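Long-range contact in polysaccharide biosynthesis protein CapD (Bacillus thuringiensis HD-771, PDB 6BWC), which probably acts on UDP-N-acetylglucosamine with NADP as cofactor, as a short-chain dehydrogenase-type enzyme of the CMP-pseudaminic acid pathway used in flagellin glycosylation: residues V179-I193 / L239-Y251. The protein carries 2 engineered substitutions. Residues are numbered along the deposited sequence; the frame is centred on the assembly and turned at random.
With UD1 (uridine-diphosphate-N-acetylglucosamine), chain O.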
ATOM      1  N   VAL C 179       8.264  -1.611 -37.297  1.00 24.12           N
ATOM      2  CA  VAL C 179       8.332  -2.482 -38.460  1.00 23.63           C
ATOM      3  C   VAL C 179       9.580  -2.260 -39.313  1.00 23.42           C
ATOM      4  O   VAL C 179      10.147  -3.239 -39.773  1.00 24.65           O
ATOM      5  CB  VAL C 179       7.013  -2.454 -39.302  1.00 23.25           C
ATOM      6  CG1 VAL C 179       6.796  -1.122 -40.010  1.00 22.55           C
ATOM      7  CG2 VAL C 179       6.982  -3.619 -40.280  1.00 23.14           C
ATOM      8  N   ILE C 180      10.026  -1.007 -39.477  1.00 22.62           N
ATOM      9  CA  ILE C 180      11.101  -0.687 -40.426  1.00 22.24           C
ATOM     10  C   ILE C 180      12.471  -1.276 -40.028  1.00 23.50           C
ATOM     11  O   ILE C 180      13.120  -1.926 -40.863  1.00 24.27           O
ATOM     12  CB  ILE C 180      11.163   0.833 -40.751  1.00 21.77           C
ATOM     13  CG1 ILE C 180      10.011   1.199 -41.711  1.00 21.47           C
ATOM     14  CG2 ILE C 180      12.523   1.213 -41.351  1.00 21.72           C
ATOM     15  CD1 ILE C 180       9.873   2.668 -42.078  1.00 21.17           C
ATOM     16  N   PRO C 181      12.919  -1.064 -38.776  1.00 24.15           N
ATOM     17  CA  PRO C 181      14.111  -1.771 -38.307  1.00 24.19           C
ATOM     18  C   PRO C 181      13.930  -3.274 -38.200  1.00 24.37           C
ATOM     19  O   PRO C 181      14.919  -3.986 -38.302  1.00 25.17           O
ATOM     20  CB  PRO C 181      14.351  -1.211 -36.911  1.00 24.54           C
ATOM     21  CG  PRO C 181      13.659   0.091 -36.884  1.00 25.82           C
ATOM     22  CD  PRO C 181      12.519   0.010 -37.855  1.00 25.77           C
ATOM     23  N   LEU C 182      12.702  -3.746 -37.964  1.00 23.65           N
ATOM     24  CA  LEU C 182      12.413  -5.186 -37.938  1.00 22.85           C
ATOM     25  C   LEU C 182      12.615  -5.828 -39.325  1.00 23.75           C
ATOM     26  O   LEU C 182      13.432  -6.744 -39.483  1.00 22.85           O
ATOM     27  CB  LEU C 182      10.990  -5.414 -37.438  1.00 21.62           C
ATOM     28  CG  LEU C 182      10.499  -6.849 -37.369  1.00 21.09           C
ATOM     29  CD1 LEU C 182      11.377  -7.664 -36.449  1.00 21.35           C
ATOM     30  CD2 LEU C 182       9.060  -6.868 -36.889  1.00 21.32           C
ATOM     31  N   PHE C 183      11.881  -5.318 -40.319  1.00 24.59           N
ATOM     32  CA  PHE C 183      11.993  -5.753 -41.730  1.00 25.18           C
ATOM     33  C   PHE C 183      13.430  -5.659 -42.270  1.00 25.94           C
ATOM     34  O   PHE C 183      13.913  -6.640 -42.828  1.00 27.38           O
ATOM     35  CB  PHE C 183      11.011  -4.966 -42.650  1.00 24.75           C
ATOM     36  CG  PHE C 183       9.557  -5.449 -42.621  1.00 23.78           C
ATOM     37  CD1 PHE C 183       9.123  -6.478 -41.790  1.00 22.80           C
ATOM     38  CD2 PHE C 183       8.610  -4.827 -43.434  1.00 23.85           C
ATOM     39  CE1 PHE C 183       7.807  -6.873 -41.770  1.00 22.85           C
ATOM     40  CE2 PHE C 183       7.276  -5.225 -43.415  1.00 23.80           C
ATOM     41  CZ  PHE C 183       6.874  -6.252 -42.577  1.00 23.33           C
ATOM     42  N   GLU C 184      14.118  -4.522 -42.084  1.00 24.70           N
ATOM     43  CA  GLU C 184      15.556  -4.435 -42.402  1.00 24.11           C
ATOM     44  C   GLU C 184      16.333  -5.618 -41.855  1.00 24.43           C
ATOM     45  O   GLU C 184      17.115  -6.224 -42.569  1.00 24.23           O
ATOM     46  CB  GLU C 184      16.182  -3.160 -41.825  1.00 24.56           C
ATOM     47  CG  GLU C 184      17.695  -3.042 -42.065  1.00 25.53           C
ATOM     48  CD  GLU C 184      18.254  -1.640 -41.829  1.00 26.69           C
ATOM     49  OE1 GLU C 184      17.837  -0.987 -40.829  1.00 28.20           O
ATOM     50  OE2 GLU C 184      19.125  -1.203 -42.629  1.00 25.93           O
ATOM     51  N   ASN C 185      16.095  -5.927 -40.580  1.00 25.16           N
ATOM     52  CA  ASN C 185      16.877  -6.903 -39.808  1.00 26.13           C
ATOM     53  C   ASN C 185      16.487  -8.327 -40.106  1.00 26.34           C
ATOM     54  O   ASN C 185      17.341  -9.223 -40.169  1.00 27.91           O
ATOM     55  CB  ASN C 185      16.712  -6.667 -38.299  1.00 26.16           C
ATOM     56  CG  ASN C 185      18.015  -6.768 -37.554  1.00 26.93           C
ATOM     57  OD1 ASN C 185      19.000  -6.098 -37.904  1.00 27.37           O
ATOM     58  ND2 ASN C 185      18.041  -7.593 -36.522  1.00 27.65           N
ATOM     59  N   GLN C 186      15.185  -8.536 -40.241  1.00 25.63           N
ATOM     60  CA  GLN C 186      14.659  -9.784 -40.759  1.00 25.66           C
ATOM     61  C   GLN C 186      15.290 -10.088 -42.120  1.00 25.66           C
ATOM     62  O   GLN C 186      15.684 -11.213 -42.364  1.00 25.90           O
ATOM     63  CB  GLN C 186      13.121  -9.719 -40.886  1.00 25.88           C
ATOM     64  CG  GLN C 186      12.360  -9.747 -39.561  1.00 25.52           C
ATOM     65  CD  GLN C 186      10.849  -9.909 -39.719  1.00 24.69           C
ATOM     66  OE1 GLN C 186      10.257  -9.449 -40.695  1.00 24.07           O
ATOM     67  NE2 GLN C 186      10.218 -10.559 -38.740  1.00 23.58           N
ATOM     68  N   ILE C 187      15.392  -9.084 -42.992  1.00 26.02           N
ATOM     69  CA  ILE C 187      15.926  -9.296 -44.343  1.00 26.86           C
ATOM     70  C   ILE C 187      17.390  -9.686 -44.262  1.00 27.47           C
ATOM     71  O   ILE C 187      17.793 -10.649 -44.903  1.00 26.86           O
ATOM     72  CB  ILE C 187      15.760  -8.060 -45.268  1.00 27.10           C
ATOM     73  CG1 ILE C 187      14.267  -7.808 -45.601  1.00 27.47           C
ATOM     74  CG2 ILE C 187      16.550  -8.260 -46.567  1.00 27.06           C
ATOM     75  CD1 ILE C 187      13.902  -6.372 -45.954  1.00 26.84           C
ATOM     76  N   LYS C 188      18.163  -8.914 -43.496  1.00 29.26           N
ATOM     77  CA  LYS C 188      19.567  -9.214 -43.185  1.00 31.43           C
ATOM     78  C   LYS C 188      19.797 -10.641 -42.710  1.00 33.56           C
ATOM     79  O   LYS C 188      20.617 -11.361 -43.269  1.00 33.14           O
ATOM     80  CB  LYS C 188      20.070  -8.317 -42.048  1.00 32.66           C
ATOM     81  CG  LYS C 188      20.569  -6.945 -42.443  1.00 33.70           C
ATOM     82  CD  LYS C 188      21.490  -6.381 -41.363  1.00 33.86           C
ATOM     83  CE  LYS C 188      22.164  -5.121 -41.854  1.00 34.10           C
ATOM     84  NZ  LYS C 188      23.332  -4.660 -41.071  1.00 34.75           N
ATOM     85  N   GLU C 189      19.060 -11.028 -41.666  1.00 36.83           N
ATOM     86  CA  GLU C 189      19.445 -12.150 -40.796  1.00 39.33           C
ATOM     87  C   GLU C 189      18.746 -13.493 -41.097  1.00 40.07           C
ATOM     88  O   GLU C 189      19.326 -14.557 -40.869  1.00 41.81           O
ATOM     89  CB  GLU C 189      19.229 -11.754 -39.326  1.00 40.18           C
ATOM     90  CG  GLU C 189      20.364 -12.192 -38.403  1.00 42.22           C
ATOM     91  CD  GLU C 189      21.688 -11.454 -38.633  1.00 42.79           C
ATOM     92  OE1 GLU C 189      22.718 -11.905 -38.078  1.00 41.68           O
ATOM     93  OE2 GLU C 189      21.713 -10.428 -39.358  1.00 44.86           O
ATOM     94  N   ASN C 190      17.505 -13.445 -41.574  1.00 37.90           N
ATOM     95  CA  ASN C 190      16.790 -14.643 -42.007  1.00 36.37           C
ATOM     96  C   ASN C 190      16.324 -14.610 -43.475  1.00 35.64           C
ATOM     97  O   ASN C 190      15.790 -15.599 -43.958  1.00 35.95           O
ATOM     98  CB  ASN C 190      15.608 -14.907 -41.055  1.00 37.18           C
ATOM     99  CG  ASN C 190      16.029 -14.924 -39.580  1.00 36.82           C
ATOM    100  OD1 ASN C 190      16.693 -15.846 -39.126  1.00 35.75           O
ATOM    101  ND2 ASN C 190      15.644 -13.897 -38.834  1.00 37.38           N
ATOM    102  N   GLN C 191      16.553 -13.501 -44.186  1.00 36.31           N
ATOM    103  CA  GLN C 191      16.180 -13.345 -45.609  1.00 37.72           C
ATOM    104  C   GLN C 191      14.704 -13.666 -45.905  1.00 39.23           C
ATOM    105  O   GLN C 191      14.376 -14.363 -46.868  1.00 38.83           O
ATOM    106  CB  GLN C 191      17.121 -14.146 -46.525  1.00 36.47           C
ATOM    107  CG  GLN C 191      18.604 -13.854 -46.314  1.00 35.64           C
ATOM    108  CD  GLN C 191      19.187 -14.535 -45.073  1.00 35.04           C
ATOM    109  OE1 GLN C 191      19.896 -13.910 -44.280  1.00 32.61           O
ATOM    110  NE2 GLN C 191      18.878 -15.816 -44.895  1.00 33.73           N
ATOM    111  N   LYS C 192      13.833 -13.126 -45.059  1.00 42.47           N
ATOM    112  CA  LYS C 192      12.386 -13.264 -45.195  1.00 43.72           C
ATOM    113  C   LYS C 192      11.716 -12.332 -44.205  1.00 42.25           C
ATOM    114  O   LYS C 192      12.134 -12.276 -43.053  1.00 44.25           O
ATOM    115  CB  LYS C 192      11.922 -14.705 -44.943  1.00 48.07           C
ATOM    116  CG  LYS C 192      12.362 -15.358 -43.625  1.00 52.69           C
ATOM    117  CD  LYS C 192      11.330 -16.364 -43.108  1.00 58.12           C
ATOM    118  CE  LYS C 192      11.238 -17.620 -43.981  1.00 60.60           C
ATOM    119  NZ  LYS C 192       9.979 -18.382 -43.726  1.00 60.84           N
ATOM    120  N   ILE C 193      10.696 -11.592 -44.630  1.00 39.04           N
ATOM    121  CA  ILE C 193       9.952 -10.743 -43.679  1.00 36.02           C
ATOM    122  C   ILE C 193       8.676 -11.444 -43.198  1.00 33.51           C
ATOM    123  O   ILE C 193       8.176 -12.384 -43.831  1.00 31.66           O
ATOM    124  CB  ILE C 193       9.634  -9.309 -44.212  1.00 36.02           C
ATOM    125  CG1 ILE C 193       8.967  -9.339 -45.600  1.00 34.95           C
ATOM    126  CG2 ILE C 193      10.900  -8.455 -44.242  1.00 36.06           C
ATOM    127  CD1 ILE C 193       8.244  -8.057 -45.944  1.00 34.50           C
ATOM    128  N   LEU C 239       5.103  -0.470 -48.289  1.00 26.78           N
ATOM    129  CA  LEU C 239       6.177  -0.533 -47.294  1.00 28.17           C
ATOM    130  C   LEU C 239       6.999  -1.822 -47.348  1.00 27.71           C
ATOM    131  O   LEU C 239       8.242  -1.777 -47.310  1.00 26.98           O
ATOM    132  CB  LEU C 239       5.637  -0.346 -45.874  1.00 30.10           C
ATOM    133  CG  LEU C 239       6.652  -0.485 -44.710  1.00 31.63           C
ATOM    134  CD1 LEU C 239       7.914   0.355 -44.901  1.00 32.94           C
ATOM    135  CD2 LEU C 239       5.989  -0.102 -43.398  1.00 31.95           C
ATOM    136  N   SER C 240       6.310  -2.960 -47.417  1.00 26.51           N
ATOM    137  CA  SER C 240       6.993  -4.240 -47.420  1.00 26.30           C
ATOM    138  C   SER C 240       7.833  -4.345 -48.682  1.00 26.79           C
ATOM    139  O   SER C 240       9.010  -4.692 -48.599  1.00 27.45           O
ATOM    140  CB  SER C 240       6.018  -5.405 -47.288  1.00 26.14           C
ATOM    141  OG  SER C 240       4.976  -5.298 -48.227  1.00 26.73           O
ATOM    142  N   GLU C 241       7.243  -3.997 -49.828  1.00 27.61           N
ATOM    143  CA  GLU C 241       7.966  -3.930 -51.122  1.00 27.87           C
ATOM    144  C   GLU C 241       9.231  -3.007 -51.081  1.00 27.17           C
ATOM    145  O   GLU C 241      10.374  -3.489 -51.275  1.00 25.25           O
ATOM    146  CB  GLU C 241       7.000  -3.519 -52.262  1.00 28.67           C
ATOM    147  CG  GLU C 241       5.976  -4.598 -52.634  1.00 29.11           C
ATOM    148  CD  GLU C 241       5.035  -4.207 -53.767  1.00 29.71           C
ATOM    149  OE1 GLU C 241       5.214  -3.133 -54.379  1.00 31.71           O
ATOM    150  OE2 GLU C 241       4.110  -4.988 -54.058  1.00 28.51           O
ATOM    151  N   VAL C 242       9.021  -1.713 -50.792  1.00 26.46           N
ATOM    152  CA  VAL C 242      10.120  -0.735 -50.706  1.00 27.13           C
ATOM    153  C   VAL C 242      11.245  -1.255 -49.815  1.00 28.21           C
ATOM    154  O   VAL C 242      12.415  -1.167 -50.186  1.00 29.82           O
ATOM    155  CB  VAL C 242       9.641   0.662 -50.209  1.00 26.97           C
ATOM    156  CG1 VAL C 242      10.808   1.546 -49.787  1.00 26.95           C
ATOM    157  CG2 VAL C 242       8.850   1.382 -51.295  1.00 27.07           C
ATOM    158  N   MET C 243      10.887  -1.809 -48.655  1.00 28.31           N
ATOM    159  CA  MET C 243      11.874  -2.226 -47.653  1.00 27.31           C
ATOM    160  C   MET C 243      12.800  -3.331 -48.178  1.00 28.95           C
ATOM    161  O   MET C 243      14.011  -3.271 -47.961  1.00 28.90           O
ATOM    162  CB  MET C 243      11.174  -2.658 -46.353  1.00 25.85           C
ATOM    163  CG  MET C 243      11.962  -2.375 -45.087  1.00 25.52           C
ATOM    164  SD  MET C 243      12.009  -0.624 -44.652  1.00 24.36           S
ATOM    165  CE  MET C 243      13.727  -0.281 -44.948  1.00 25.31           C
ATOM    166  N   ILE C 244      12.226  -4.311 -48.885  1.00 30.89           N
ATOM    167  CA  ILE C 244      12.985  -5.435 -49.452  1.00 32.27           C
ATOM    168  C   ILE C 244      13.895  -4.963 -50.567  1.00 33.46           C
ATOM    169  O   ILE C 244      15.053  -5.356 -50.633  1.00 33.68           O
ATOM    170  CB  ILE C 244      12.051  -6.520 -49.994  1.00 34.14           C
ATOM    171  CG1 ILE C 244      11.339  -7.204 -48.829  1.00 36.25           C
ATOM    172  CG2 ILE C 244      12.811  -7.563 -50.813  1.00 35.10           C
ATOM    173  CD1 ILE C 244      10.102  -7.977 -49.247  1.00 37.96           C
ATOM    174  N   GLU C 245      13.363  -4.135 -51.455  1.00 34.58           N
ATOM    175  CA  GLU C 245      14.186  -3.526 -52.499  1.00 36.49           C
ATOM    176  C   GLU C 245      15.445  -2.886 -51.927  1.00 36.07           C
ATOM    177  O   GLU C 245      16.551  -3.318 -52.255  1.00 37.07           O
ATOM    178  CB  GLU C 245      13.377  -2.491 -53.296  1.00 37.02           C
ATOM    179  CG  GLU C 245      12.464  -3.127 -54.338  1.00 37.31           C
ATOM    180  CD  GLU C 245      11.063  -2.523 -54.401  1.00 36.64           C
ATOM    181  OE1 GLU C 245      10.917  -1.282 -54.347  1.00 34.47           O
ATOM    182  OE2 GLU C 245      10.092  -3.311 -54.530  1.00 37.48           O
ATOM    183  N   GLU C 246      15.258  -1.907 -51.042  1.00 35.91           N
ATOM    184  CA  GLU C 246      16.352  -1.041 -50.570  1.00 36.76           C
ATOM    185  C   GLU C 246      17.311  -1.667 -49.565  1.00 34.73           C
ATOM    186  O   GLU C 246      18.456  -1.230 -49.456  1.00 34.79           O
ATOM    187  CB  GLU C 246      15.823   0.279 -49.980  1.00 38.51           C
ATOM    188  CG  GLU C 246      16.191   1.511 -50.789  1.00 40.24           C
ATOM    189  CD  GLU C 246      15.223   1.783 -51.906  1.00 42.42           C
ATOM    190  OE1 GLU C 246      14.041   2.084 -51.603  1.00 44.83           O
ATOM    191  OE2 GLU C 246      15.643   1.709 -53.078  1.00 43.69           O
ATOM    192  N   VAL C 247      16.849  -2.649 -48.806  1.00 33.35           N
ATOM    193  CA  VAL C 247      17.723  -3.318 -47.843  1.00 32.95           C
ATOM    194  C   VAL C 247      18.601  -4.295 -48.594  1.00 33.20           C
ATOM    195  O   VAL C 247      19.736  -4.540 -48.205  1.00 32.99           O
ATOM    196  CB  VAL C 247      16.919  -4.025 -46.742  1.00 32.66           C
ATOM    197  CG1 VAL C 247      17.806  -4.919 -45.889  1.00 33.00           C
ATOM    198  CG2 VAL C 247      16.221  -2.995 -45.864  1.00 32.38           C
ATOM    199  N   THR C 248      18.053  -4.856 -49.664  1.00 34.57           N
ATOM    200  CA  THR C 248      18.807  -5.682 -50.585  1.00 36.30           C
ATOM    201  C   THR C 248      19.821  -4.837 -51.354  1.00 36.24           C
ATOM    202  O   THR C 248      20.976  -5.247 -51.509  1.00 36.97           O
ATOM    203  CB  THR C 248      17.852  -6.415 -51.554  1.00 38.59           C
ATOM    204  OG1 THR C 248      16.989  -7.271 -50.790  1.00 38.25           O
ATOM    205  CG2 THR C 248      18.612  -7.257 -52.607  1.00 39.79           C
ATOM    206  N   LYS C 249      19.408  -3.671 -51.840  1.00 35.97           N
ATOM    207  CA  LYS C 249      20.325  -2.851 -52.622  1.00 37.18           C
ATOM    208  C   LYS C 249      21.585  -2.579 -51.788  1.00 38.50           C
ATOM    209  O   LYS C 249      22.683  -2.874 -52.243  1.00 41.25           O
ATOM    210  CB  LYS C 249      19.679  -1.559 -53.141  1.00 36.90           C
ATOM    211  CG  LYS C 249      20.345  -1.058 -54.419  1.00 38.58           C
ATOM    212  CD  LYS C 249      20.214   0.453 -54.637  1.00 39.48           C
ATOM    213  CE  LYS C 249      21.101   0.951 -55.780  1.00 39.55           C
ATOM    214  NZ  LYS C 249      22.571   0.739 -55.580  1.00 39.13           N
ATOM    215  N   LEU C 250      21.412  -2.109 -50.547  1.00 39.93           N
ATOM    216  CA  LEU C 250      22.542  -1.853 -49.625  1.00 40.83           C
ATOM    217  C   LEU C 250      23.430  -3.076 -49.363  1.00 40.33           C
ATOM    218  O   LEU C 250      24.568  -3.117 -49.812  1.00 39.89           O
ATOM    219  CB  LEU C 250      22.073  -1.290 -48.266  1.00 40.73           C
ATOM    220  CG  LEU C 250      21.915   0.217 -48.049  1.00 39.34           C
ATOM    221  CD1 LEU C 250      21.697   0.457 -46.554  1.00 37.56           C
ATOM    222  CD2 LEU C 250      23.120   0.996 -48.566  1.00 38.51           C
ATOM    223  N   TYR C 251      22.906  -4.069 -48.655  1.00 41.32           N
ATOM    224  CA  TYR C 251      23.721  -5.213 -48.219  1.00 42.83           C
ATOM    225  C   TYR C 251      24.030  -6.197 -49.384  1.00 43.44           C
ATOM    226  O   TYR C 251      24.848  -7.116 -49.235  1.00 40.86           O
ATOM    227  CB  TYR C 251      23.091  -5.879 -46.972  1.00 43.38           C
ATOM    228  CG  TYR C 251      22.774  -4.858 -45.877  1.00 45.17           C
ATOM    229  CD1 TYR C 251      23.788  -4.083 -45.298  1.00 46.47           C
ATOM    230  CD2 TYR C 251      21.461  -4.629 -45.465  1.00 45.63           C
ATOM    231  CE1 TYR C 251      23.504  -3.126 -44.328  1.00 49.12           C
ATOM    232  CE2 TYR C 251      21.158  -3.672 -44.498  1.00 47.98           C
ATOM    233  CZ  TYR C 251      22.179  -2.908 -43.932  1.00 51.36           C
ATOM    234  OH  TYR C 251      21.874  -1.966 -42.949  1.00 52.75           O
TER
HETATM  235  C1' UD1 O 401       2.831   2.054 -33.515  1.00 12.53           C
HETATM  236  C2' UD1 O 401       3.088   2.293 -32.037  1.00 12.80           C
HETATM  237  C3' UD1 O 401       1.787   2.509 -31.267  1.00 12.91           C
HETATM  238  C4' UD1 O 401       0.886   3.539 -31.944  1.00 12.57           C
HETATM  239  C5' UD1 O 401       0.852   3.391 -33.478  1.00 12.55           C
HETATM  240  C6' UD1 O 401       0.236   4.646 -34.110  1.00 12.45           C
HETATM  241  C7' UD1 O 401       5.139   1.027 -31.534  1.00 13.80           C
HETATM  242  C8' UD1 O 401       5.686  -0.321 -31.110  1.00 14.08           C
HETATM  243  N2' UD1 O 401       3.813   1.176 -31.459  1.00 13.01           N
HETATM  244  O1' UD1 O 401       1.975   0.935 -33.680  1.00 13.55           O
HETATM  245  O3' UD1 O 401       2.109   2.910 -29.920  1.00 13.17           O
HETATM  246  O4' UD1 O 401      -0.435   3.452 -31.444  1.00 12.23           O
HETATM  247  O5' UD1 O 401       2.162   3.164 -34.040  1.00 12.14           O
HETATM  248  O6' UD1 O 401      -0.585   4.322 -35.236  1.00 12.54           O
HETATM  249  O7' UD1 O 401       5.898   1.890 -31.972  1.00 14.37           O
HETATM  250  N1  UD1 O 401       3.722  -5.516 -38.964  1.00 20.15           N
HETATM  251  C2  UD1 O 401       4.133  -6.600 -39.796  1.00 19.84           C
HETATM  252  N3  UD1 O 401       4.975  -7.528 -39.313  1.00 19.85           N
HETATM  253  C4  UD1 O 401       5.448  -7.466 -38.052  1.00 19.12           C
HETATM  254  C5  UD1 O 401       5.091  -6.431 -37.224  1.00 19.04           C
HETATM  255  C6  UD1 O 401       4.236  -5.451 -37.705  1.00 19.69           C
HETATM  256  O2  UD1 O 401       3.716  -6.723 -40.962  1.00 19.54           O
HETATM  257  O4  UD1 O 401       6.233  -8.321 -37.613  1.00 18.47           O
HETATM  258  C1B UD1 O 401       2.778  -4.487 -39.449  1.00 19.04           C
HETATM  259  C2B UD1 O 401       1.627  -4.149 -38.499  1.00 19.02           C
HETATM  260  O2' UD1 O 401       0.506  -5.004 -38.681  1.00 19.34           O
HETATM  261  C3B UD1 O 401       1.329  -2.690 -38.784  1.00 18.75           C
HETATM  262  C4B UD1 O 401       2.683  -2.164 -39.210  1.00 18.45           C
HETATM  263  O4B UD1 O 401       3.486  -3.281 -39.590  1.00 18.82           O
HETATM  264  O3B UD1 O 401       0.413  -2.461 -39.860  1.00 18.94           O
HETATM  265  C5B UD1 O 401       3.398  -1.385 -38.118  1.00 17.70           C
HETATM  266  O5B UD1 O 401       3.709  -2.160 -36.950  1.00 16.47           O
HETATM  267  PA  UD1 O 401       4.551  -1.379 -35.828  1.00 16.16           P
HETATM  268  O1A UD1 O 401       5.119  -2.300 -34.774  1.00 16.47           O
HETATM  269  O2A UD1 O 401       5.522  -0.378 -36.462  1.00 16.67           O
HETATM  270  O3A UD1 O 401       3.553  -0.276 -35.201  1.00 15.22           O
HETATM  271  PB  UD1 O 401       1.968  -0.181 -34.885  1.00 14.70           P
HETATM  272  O1B UD1 O 401       1.500  -1.457 -34.216  1.00 14.67           O
HETATM  273  O2B UD1 O 401       1.117   0.346 -36.034  1.00 14.28           O
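I187 sits as a knob in a hole formed by M243, I244, V247 and T248 of helix 239-251; the axes of helices 179-190 and 239-251 approach to 9.6 Å and cross at -50°. The two branches of I187 divide the work. With CG1 anti to the carbonyl carbon (chi1 -68°), I187 CD1 reaches I244 CG1 at 3.9 Å, while I187 CG2 lies 3.6 Å from V247 CG1. Packing continues toward the nucleotide: the bent chain of M243 sets CG against F183 CB and SD 3.8 Å from I180 CG2, crossing I180 at about a right angle, and V179 meets L239 tip to tip. The F183 ring is sandwiched, V179 CG2 over the centre of one face and I193 CD1 nearer the rim of the other, and S240 CB approaches I193 CD1 to 3.7 Å.

The other end, around K188 and Y251, is polar and more open to solvent. K188 NZ makes an off-centre cation-pi contact 4.0 Å from the Y251 ring centroid, but CE is modelled too close to the ring, so the finer fit is doubtful. At the ring edge, E184 OE2 lies 2.9 Å from Y251 OH; that hydroxyl also has T338 O within hydrogen-bonding reach, and T338 N donates to OE2.

At the start of helix 179-190, V179 N donates to O2A of UDP-N-acetylglucosamine (3.1 Å, 157° at the hydrogen), and F183 CZ lies near uracil O2. The chemistry therefore implies an apolar interface backing the nucleotide side of the substrate pocket, with its cross-helix polar contacts at the K188–Y251 end, beside T338, the last modelled residue.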